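Local coordinates for histone-lysine N-methyltransferase SETMAR (Homo sapiens, PDB 3F2K), which methylates histone H3 and, through its mariner transposase domain, binds DNA and takes part in double-strand break repair, at residues S20-R24 with E150-H154; T76-S80 with P163-F169; Y157-L161 with N221-F225. All coordinates share one frame; numbering follows the deposited sequence.

Contact 1: residues S20-R24 with E150-H154; sequences SLILR and EVLPH
Arg24, on the N-terminal helix 8-27, and Glu150, on the edge strand 150-151 of the RNase H-like sheet of the transposase domain, meet in a two-pronged salt bridge. The guanidinium approaches end-on: NH1 of Arg24 lies 2.6 Å from OE2 of Glu150, and NH2 of Arg24 reaches OE1 of Glu150 at 2.8 Å. Both carboxylate oxygens accept through their syn lone pairs, and the two flat groups are nearly coplanar, 7° apart, so the paired bonds hold both groups against rotation. The second bond is nearly straight, with an N-H...O angle of 170°. Both side chains are drawn out to full length; in Arg24, CG stands opposite the backbone N (chi1 -179°), and the extended chain carries the charge across from the helix. With an alanine in place of Arg24, Glu150 would probably be left without its charged mate and its carboxylate set free to turn.

Next to the ion pair lies an apolar patch. Leu21, one helical turn before Arg24, meets Leu152 tip to tip, CD2 of Leu21 standing 3.8 Å from CD1 of Leu152. That same CD1 of Leu152 also sits 3.8 Å from Arg24 NH1, so one methyl serves both the leucine pair and the flank of the salt bridge. CD2 of Leu21 reaches the proline ring of Pro153 more loosely, at 4.3 Å from its CD.

Further out, Phe30 makes a cation-pi contact with Arg24 and also touches Leu152, while Ile126 of the neighbouring strand packs against Arg24, Glu150 and Leu152. On the helix side, Trp214 of helix 202-219 backs Leu21, whose other methyl, CD1, lies 3.8 Å from the carbonyl O of Pro153.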
loop_
_atom_site.group_PDB
_atom_site.type_symbol
_atom_site.label_atom_id
_atom_site.label_comp_id
_atom_site.label_asym_id
_atom_site.label_seq_id
_atom_site.Cartn_x
_atom_site.Cartn_y
_atom_site.Cartn_z
ATOM N N SER A 20 8.317 1.130 18.026
ATOM C CA SER A 20 7.899 2.543 18.132
ATOM C C SER A 20 6.474 2.726 17.684
ATOM O O SER A 20 5.701 3.430 18.366
ATOM C CB SER A 20 8.862 3.438 17.349
ATOM O OG SER A 20 10.075 3.523 18.062
ATOM N N LEU A 21 6.078 2.013 16.621
ATOM C CA LEU A 21 4.705 2.104 16.088
ATOM C C LEU A 21 3.685 1.427 16.961
ATOM O O LEU A 21 2.572 1.941 17.127
ATOM C CB LEU A 21 4.588 1.578 14.623
ATOM C CG LEU A 21 5.305 2.485 13.605
ATOM C CD1 LEU A 21 5.207 1.980 12.145
ATOM C CD2 LEU A 21 4.860 3.981 13.692
ATOM N N ILE A 22 4.047 0.297 17.546
ATOM C CA ILE A 22 3.145 -0.312 18.507
ATOM C C ILE A 22 2.891 0.644 19.686
ATOM O O ILE A 22 1.742 0.813 20.046
ATOM C CB ILE A 22 3.663 -1.651 19.102
ATOM C CG1 ILE A 22 3.910 -2.651 18.016
ATOM C CG2 ILE A 22 2.623 -2.256 20.070
ATOM C CD1 ILE A 22 4.765 -3.941 18.556
ATOM N N LEU A 23 3.937 1.213 20.281
ATOM C CA LEU A 23 3.778 2.169 21.395
ATOM C C LEU A 23 3.025 3.428 20.982
ATOM O O LEU A 23 2.096 3.871 21.706
ATOM C CB LEU A 23 5.123 2.504 22.008
ATOM C CG LEU A 23 5.786 1.332 22.771
ATOM C CD1 LEU A 23 7.265 1.736 22.834
ATOM C CD2 LEU A 23 5.132 1.371 24.164
ATOM N N ARG A 24 3.351 3.969 19.783
ATOM C CA ARG A 24 2.581 5.108 19.276
ATOM C C ARG A 24 1.058 4.815 19.207
ATOM O O ARG A 24 0.218 5.613 19.671
ATOM C CB ARG A 24 3.104 5.566 17.893
ATOM C CG ARG A 24 2.296 6.790 17.386
ATOM C CD ARG A 24 2.895 7.337 16.064
ATOM N NE ARG A 24 2.020 8.346 15.467
ATOM C CZ ARG A 24 2.217 8.978 14.312
ATOM N NH1 ARG A 24 3.318 8.758 13.577
ATOM N NH2 ARG A 24 1.275 9.866 13.910
ATOM N N GLU A 150 1.044 13.232 6.915
ATOM C CA GLU A 150 2.199 12.709 7.576
ATOM C C GLU A 150 2.649 11.416 6.836
ATOM O O GLU A 150 1.823 10.718 6.244
ATOM C CB GLU A 150 1.832 12.384 9.030
ATOM C CG GLU A 150 2.987 11.813 9.772
ATOM C CD GLU A 150 2.600 11.241 11.173
ATOM O OE1 GLU A 150 1.473 11.498 11.661
ATOM O OE2 GLU A 150 3.498 10.515 11.702
ATOM N N VAL A 151 3.956 11.136 6.852
ATOM C CA VAL A 151 4.418 9.834 6.328
ATOM C C VAL A 151 4.879 8.964 7.495
ATOM O O VAL A 151 5.674 9.395 8.344
ATOM C CB VAL A 151 5.528 9.981 5.268
ATOM C CG1 VAL A 151 6.003 8.558 4.757
ATOM C CG2 VAL A 151 4.957 10.754 4.013
ATOM N N LEU A 152 4.372 7.725 7.516
ATOM C CA LEU A 152 4.706 6.787 8.572
ATOM C C LEU A 152 6.121 6.203 8.312
ATOM O O LEU A 152 6.510 5.961 7.123
ATOM C CB LEU A 152 3.603 5.727 8.670
ATOM C CG LEU A 152 3.355 4.969 9.952
ATOM C CD1 LEU A 152 2.924 5.933 11.104
ATOM C CD2 LEU A 152 2.356 3.814 9.678
ATOM N N PRO A 153 6.946 6.129 9.375
ATOM C CA PRO A 153 8.221 5.479 9.272
ATOM C C PRO A 153 7.980 4.055 8.684
ATOM O O PRO A 153 7.046 3.384 9.093
ATOM C CB PRO A 153 8.675 5.359 10.783
ATOM C CG PRO A 153 7.969 6.534 11.433
ATOM C CD PRO A 153 6.667 6.611 10.756
ATOM N N HIS A 154 8.809 3.640 7.753
ATOM C CA HIS A 154 8.715 2.260 7.196
ATOM C C HIS A 154 10.121 1.720 6.959
ATOM O O HIS A 154 10.935 2.405 6.343
ATOM C CB HIS A 154 7.994 2.251 5.845
ATOM C CG HIS A 154 7.682 0.855 5.381
ATOM N ND1 HIS A 154 8.409 0.212 4.402
ATOM C CD2 HIS A 154 6.800 -0.049 5.852
ATOM C CE1 HIS A 154 7.926 -1.014 4.235
ATOM N NE2 HIS A 154 6.955 -1.198 5.105
#

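Contact 2: residues T76-S80 with P163-F169; sequences TIWWS and PTNYHVF
Ile77 and Trp79, alternate residues on one face of strand 72-80, pack against the first turns of helix 163-176. The branch methyl CG2 of Ile77 presses on CG2 of Thr164 at 3.3 Å, tighter than usual for two carbons, and lies 3.9 Å from CE1 of Phe169. Its longer arm, CG1 opposite the backbone N (chi1 -174°), carries CD1 to within 4.0 Å of CG1 of Val168. The other Val168 methyl, CG2, rests over one face of the Trp79 indole, displaced toward the rim and 3.5 Å from CE2 of Trp79. At the far end of that indole, CB of Pro163 approaches CH2 of Trp79 at 3.6 Å.

The polar edge is one hydrogen bond: NE1 of Trp79 donates to OG1 of Thr164 at 2.8 Å. It is bent, with an N-H...O angle of 139°, and the oxygen lies tilted out of the indole plane. The bond satisfies the buried indole N-H and holds OG1 of Thr164 on the indole side.

The strand and helix segments run at 90° to each other in this RNase H-like core, their axes 10.2 Å apart. Strand 34-43 runs alongside, its metal-binding Asp38 touching Thr164 and accepting a hydrogen bond from Asn165 ND2, while from helix 202-219 Ile207 packs on Trp79 and Leu210 on Pro163.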
loop_
_atom_site.group_PDB
_atom_site.type_symbol
_atom_site.label_atom_id
_atom_site.label_comp_id
_atom_site.label_asym_id
_atom_site.label_seq_id
_atom_site.Cartn_x
_atom_site.Cartn_y
_atom_site.Cartn_z
ATOM N N THR A 76 -1.218 0.442 -9.186
ATOM C CA THR A 76 -0.974 1.077 -7.907
ATOM C C THR A 76 -2.399 1.149 -7.298
ATOM O O THR A 76 -3.387 1.520 -7.962
ATOM C CB THR A 76 -0.304 2.468 -8.055
ATOM O OG1 THR A 76 0.881 2.346 -8.880
ATOM C CG2 THR A 76 0.070 3.020 -6.662
ATOM N N ILE A 77 -2.495 0.683 -6.073
ATOM C CA ILE A 77 -3.739 0.725 -5.309
ATOM C C ILE A 77 -3.516 1.489 -4.008
ATOM O O ILE A 77 -2.501 1.314 -3.297
ATOM C CB ILE A 77 -4.320 -0.697 -5.039
ATOM C CG1 ILE A 77 -5.713 -0.583 -4.356
ATOM C CG2 ILE A 77 -3.354 -1.540 -4.245
ATOM C CD1 ILE A 77 -6.432 -1.919 -4.120
ATOM N N TRP A 78 -4.487 2.329 -3.689
ATOM C CA TRP A 78 -4.493 3.139 -2.536
ATOM C C TRP A 78 -5.761 2.831 -1.739
ATOM O O TRP A 78 -6.866 2.871 -2.269
ATOM C CB TRP A 78 -4.576 4.644 -2.945
ATOM C CG TRP A 78 -3.491 5.111 -3.931
ATOM C CD1 TRP A 78 -3.436 4.876 -5.283
ATOM C CD2 TRP A 78 -2.383 5.884 -3.613
ATOM N NE1 TRP A 78 -2.361 5.478 -5.829
ATOM C CE2 TRP A 78 -1.669 6.094 -4.813
ATOM C CE3 TRP A 78 -1.885 6.423 -2.401
ATOM C CZ2 TRP A 78 -0.479 6.793 -4.850
ATOM C CZ3 TRP A 78 -0.715 7.098 -2.436
ATOM C CH2 TRP A 78 -0.036 7.323 -3.662
ATOM N N TRP A 79 -5.606 2.699 -0.430
ATOM C CA TRP A 79 -6.746 2.302 0.424
ATOM C C TRP A 79 -6.522 2.565 1.914
ATOM O O TRP A 79 -5.390 2.772 2.388
ATOM C CB TRP A 79 -7.050 0.815 0.194
ATOM C CG TRP A 79 -5.875 -0.064 0.423
ATOM C CD1 TRP A 79 -4.798 -0.267 -0.402
ATOM C CD2 TRP A 79 -5.694 -0.919 1.560
ATOM N NE1 TRP A 79 -3.962 -1.228 0.139
ATOM C CE2 TRP A 79 -4.494 -1.654 1.342
ATOM C CE3 TRP A 79 -6.462 -1.168 2.704
ATOM C CZ2 TRP A 79 -3.982 -2.593 2.291
ATOM C CZ3 TRP A 79 -6.000 -2.134 3.656
ATOM C CH2 TRP A 79 -4.733 -2.819 3.436
ATOM N N SER A 80 -7.624 2.561 2.673
ATOM C CA SER A 80 -7.552 2.643 4.120
ATOM C C SER A 80 -8.449 1.528 4.742
ATOM O O SER A 80 -9.137 0.769 4.016
ATOM C CB SER A 80 -8.074 3.994 4.543
ATOM O OG SER A 80 -9.443 4.022 4.170
ATOM N N PRO A 163 0.889 -3.222 4.238
ATOM C CA PRO A 163 -0.371 -3.951 4.035
ATOM C C PRO A 163 -0.846 -4.207 2.595
ATOM O O PRO A 163 -1.543 -5.202 2.365
ATOM C CB PRO A 163 -1.423 -3.151 4.853
ATOM C CG PRO A 163 -0.549 -2.383 5.907
ATOM C CD PRO A 163 0.731 -2.018 5.109
ATOM N N THR A 164 -0.517 -3.331 1.633
ATOM C CA THR A 164 -0.971 -3.597 0.305
ATOM C C THR A 164 -0.330 -4.902 -0.159
ATOM O O THR A 164 -0.948 -5.698 -0.856
ATOM C CB THR A 164 -0.621 -2.473 -0.662
ATOM O OG1 THR A 164 -1.145 -1.256 -0.105
ATOM C CG2 THR A 164 -1.219 -2.734 -2.067
ATOM N N ASN A 165 0.912 -5.098 0.263
ATOM C CA ASN A 165 1.632 -6.284 -0.173
ATOM C C ASN A 165 1.183 -7.562 0.591
ATOM O O ASN A 165 0.788 -8.551 -0.050
ATOM C CB ASN A 165 3.125 -6.005 -0.019
ATOM C CG ASN A 165 3.915 -6.846 -0.926
ATOM O OD1 ASN A 165 4.205 -7.975 -0.597
ATOM N ND2 ASN A 165 4.247 -6.305 -2.090
ATOM N N TYR A 166 1.190 -7.535 1.921
ATOM C CA TYR A 166 0.872 -8.756 2.691
ATOM C C TYR A 166 -0.631 -9.141 2.699
ATOM O O TYR A 166 -0.985 -10.306 2.883
ATOM C CB TYR A 166 1.435 -8.740 4.097
ATOM C CG TYR A 166 0.801 -7.778 5.093
ATOM C CD1 TYR A 166 -0.562 -7.950 5.530
ATOM C CD2 TYR A 166 1.528 -6.703 5.604
ATOM C CE1 TYR A 166 -1.107 -7.099 6.498
ATOM C CE2 TYR A 166 1.004 -5.853 6.555
ATOM C CZ TYR A 166 -0.318 -6.025 6.962
ATOM O OH TYR A 166 -0.779 -5.130 7.874
ATOM N N HIS A 167 -1.490 -8.163 2.390
ATOM C CA HIS A 167 -2.937 -8.382 2.411
ATOM C C HIS A 167 -3.540 -8.324 1.010
ATOM O O HIS A 167 -3.947 -9.376 0.445
ATOM C CB HIS A 167 -3.645 -7.344 3.324
ATOM C CG HIS A 167 -5.099 -7.637 3.507
ATOM N ND1 HIS A 167 -5.529 -8.834 4.060
ATOM C CD2 HIS A 167 -6.215 -6.899 3.253
ATOM C CE1 HIS A 167 -6.868 -8.838 4.074
ATOM N NE2 HIS A 167 -7.298 -7.667 3.612
ATOM N N VAL A 168 -3.628 -7.130 0.428
ATOM C CA VAL A 168 -4.313 -7.017 -0.879
ATOM C C VAL A 168 -3.652 -7.874 -1.953
ATOM O O VAL A 168 -4.319 -8.661 -2.659
ATOM C CB VAL A 168 -4.498 -5.488 -1.336
ATOM C CG1 VAL A 168 -5.218 -5.419 -2.663
ATOM C CG2 VAL A 168 -5.263 -4.669 -0.236
ATOM N N PHE A 169 -2.315 -7.770 -2.071
ATOM C CA PHE A 169 -1.632 -8.485 -3.124
ATOM C C PHE A 169 -1.651 -10.006 -2.951
ATOM O O PHE A 169 -1.671 -10.726 -3.924
ATOM C CB PHE A 169 -0.183 -7.935 -3.353
ATOM C CG PHE A 169 -0.163 -6.512 -4.016
ATOM C CD1 PHE A 169 -1.295 -6.018 -4.654
ATOM C CD2 PHE A 169 0.970 -5.701 -3.994
ATOM C CE1 PHE A 169 -1.309 -4.732 -5.226
ATOM C CE2 PHE A 169 0.956 -4.387 -4.604
ATOM C CZ PHE A 169 -0.178 -3.936 -5.188
#

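Contact 3: residues Y157-L161 with N221-F225; sequences YSPDL and NGSYF
Tyr224 turns its ring with CG opposite the carbonyl carbon (chi1 -66°), which carries the phenol to the backbone of Tyr157, whereas Phe225 places its ring carbon CG between its own backbone N and carbonyl carbon (chi1 54°), swinging the phenyl toward Asp160 and Leu161. The Tyr224 hydroxyl donates to the carbonyl O of Tyr157 at 2.7 Å, with a C=O...donor angle of 145° and the donor tilted out of the carbonyl plane. The carboxylate of Asp160 comes between the two aromatic side chains. Its OD2 lies at the edge of the Tyr224 ring, 3.3 Å from CD1 of Tyr224, with the carboxylate steeply inclined to the ring. The same OD2 of Asp160 is 3.3 Å from CE2 of Phe225, a ring much more nearly parallel to the carboxylate. A water donates to OD2 of Asp160 at 2.6 Å and accepts from the backbone N of Phe225 at 2.9 Å, while sitting over the centre of the phenyl face.

This surface contact joins the loop leading into helix 163-176, with its short 3-10 turn at 159-161, to the C-terminal tail that follows helix 202-219. That helix ends in a Schellman motif whose C-prime residue, Asn221, has a positive phi; Gly222 follows, and the tail begins.

The charge of Asp160 has its chief partner in Arg14 of helix 8-27, which forms a salt bridge with OD2 and also bonds to the carbonyls of Gly222 and Ser223. Arg213 of helix 202-219 touches both Leu161 and Phe225. On the apolar side, CD2 of Leu161 meets the edge of the Phe225 ring, 3.9 Å from CE2 of Phe225.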
loop_
_atom_site.group_PDB
_atom_site.type_symbol
_atom_site.label_atom_id
_atom_site.label_comp_id
_atom_site.label_asym_id
_atom_site.label_seq_id
_atom_site.Cartn_x
_atom_site.Cartn_y
_atom_site.Cartn_z
ATOM N N TYR A 157 13.165 -3.267 3.071
ATOM C CA TYR A 157 13.037 -4.704 2.935
ATOM C C TYR A 157 11.974 -5.316 3.783
ATOM O O TYR A 157 12.185 -6.378 4.357
ATOM C CB TYR A 157 14.417 -5.361 3.166
ATOM C CG TYR A 157 15.426 -4.838 2.192
ATOM C CD1 TYR A 157 15.391 -5.232 0.853
ATOM C CD2 TYR A 157 16.388 -3.903 2.591
ATOM C CE1 TYR A 157 16.329 -4.731 -0.068
ATOM C CE2 TYR A 157 17.307 -3.382 1.679
ATOM C CZ TYR A 157 17.278 -3.813 0.374
ATOM O OH TYR A 157 18.198 -3.313 -0.515
ATOM N N SER A 158 10.833 -4.629 3.902
ATOM C CA SER A 158 9.796 -5.089 4.822
ATOM C C SER A 158 8.379 -5.102 4.125
ATOM O O SER A 158 7.472 -4.416 4.582
ATOM C CB SER A 158 9.776 -4.137 6.064
ATOM O OG SER A 158 11.063 -4.056 6.661
ATOM N N PRO A 159 8.185 -5.929 3.055
ATOM C CA PRO A 159 6.852 -6.074 2.433
ATOM C C PRO A 159 5.898 -6.768 3.411
ATOM O O PRO A 159 4.705 -6.630 3.311
ATOM C CB PRO A 159 7.139 -6.954 1.181
ATOM C CG PRO A 159 8.379 -7.791 1.573
ATOM C CD PRO A 159 9.199 -6.777 2.386
ATOM N N ASP A 160 6.453 -7.434 4.435
ATOM C CA ASP A 160 5.616 -8.122 5.429
ATOM C C ASP A 160 5.000 -7.109 6.417
ATOM O O ASP A 160 4.242 -7.499 7.347
ATOM C CB ASP A 160 6.456 -9.176 6.230
ATOM C CG ASP A 160 7.735 -8.605 6.837
ATOM O OD1 ASP A 160 8.210 -7.537 6.374
ATOM O OD2 ASP A 160 8.310 -9.257 7.787
ATOM N N LEU A 161 5.455 -5.849 6.311
ATOM C CA LEU A 161 4.926 -4.751 7.154
ATOM C C LEU A 161 4.160 -3.716 6.286
ATOM O O LEU A 161 3.741 -2.677 6.786
ATOM C CB LEU A 161 6.026 -4.065 7.949
ATOM C CG LEU A 161 6.770 -5.005 8.938
ATOM C CD1 LEU A 161 7.867 -4.148 9.673
ATOM C CD2 LEU A 161 5.856 -5.757 9.921
ATOM N N ASN A 221 13.041 -10.180 17.110
ATOM C CA ASN A 221 14.202 -9.266 17.202
ATOM C C ASN A 221 14.514 -8.565 15.860
ATOM O O ASN A 221 15.673 -8.260 15.549
ATOM C CB ASN A 221 15.453 -10.014 17.782
ATOM C CG ASN A 221 15.124 -10.758 19.038
ATOM O OD1 ASN A 221 15.164 -12.010 19.098
ATOM N ND2 ASN A 221 14.682 -10.022 20.015
ATOM N N GLY A 222 13.472 -8.281 15.090
ATOM C CA GLY A 222 13.668 -7.512 13.895
ATOM C C GLY A 222 13.826 -8.417 12.685
ATOM O O GLY A 222 13.836 -7.917 11.584
ATOM N N SER A 223 13.829 -9.757 12.878
ATOM C CA SER A 223 13.882 -10.677 11.728
ATOM C C SER A 223 12.512 -10.774 11.059
ATOM O O SER A 223 11.567 -10.182 11.524
ATOM C CB SER A 223 14.377 -12.137 12.116
ATOM O OG SER A 223 15.601 -12.002 12.820
ATOM N N TYR A 224 12.446 -11.529 9.965
ATOM C CA TYR A 224 11.184 -11.953 9.418
ATOM C C TYR A 224 10.524 -12.894 10.405
ATOM O O TYR A 224 11.219 -13.453 11.289
ATOM C CB TYR A 224 11.359 -12.631 8.077
ATOM C CG TYR A 224 11.867 -11.648 7.017
ATOM C CD1 TYR A 224 11.228 -10.381 6.816
ATOM C CD2 TYR A 224 12.996 -11.941 6.263
ATOM C CE1 TYR A 224 11.703 -9.468 5.879
ATOM C CE2 TYR A 224 13.475 -11.032 5.267
ATOM C CZ TYR A 224 12.802 -9.786 5.070
ATOM O OH TYR A 224 13.279 -8.844 4.125
ATOM N N PHE A 225 9.226 -13.062 10.238
ATOM C CA PHE A 225 8.374 -13.846 11.198
ATOM C C PHE A 225 7.273 -14.747 10.529
ATOM O O PHE A 225 7.025 -14.643 9.274
ATOM C CB PHE A 225 7.720 -12.910 12.229
ATOM C CG PHE A 225 6.928 -11.760 11.577
ATOM C CD1 PHE A 225 5.676 -12.004 11.029
ATOM C CD2 PHE A 225 7.527 -10.508 11.386
ATOM C CE1 PHE A 225 4.985 -10.972 10.356
ATOM C CE2 PHE A 225 6.861 -9.480 10.751
ATOM C CZ PHE A 225 5.578 -9.694 10.253
HETATM O O HOH W 1 7.777 -11.768 8.033
#

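From the N terminus, contact 1 opens on helix 8-27 and closes 126 residues later on strand 150-151, bringing that helix to an edge of the sheet. Contact 2 opens within this span, on strand 72-80, but closes beyond it on helix 163-176, so the two cross. Contact 3 opens at 157-161, after contact 1 has closed and before contact 2 does; it therefore crosses contact 2 and follows contact 1 in series, ending at the C-terminal tail. Contacts 2 and 3 touch where Tyr166 packs on Asp160; contacts 1 and 3 touch through His154 and Leu161. Contacts 1 and 2 do not touch, but both reach the same sheet.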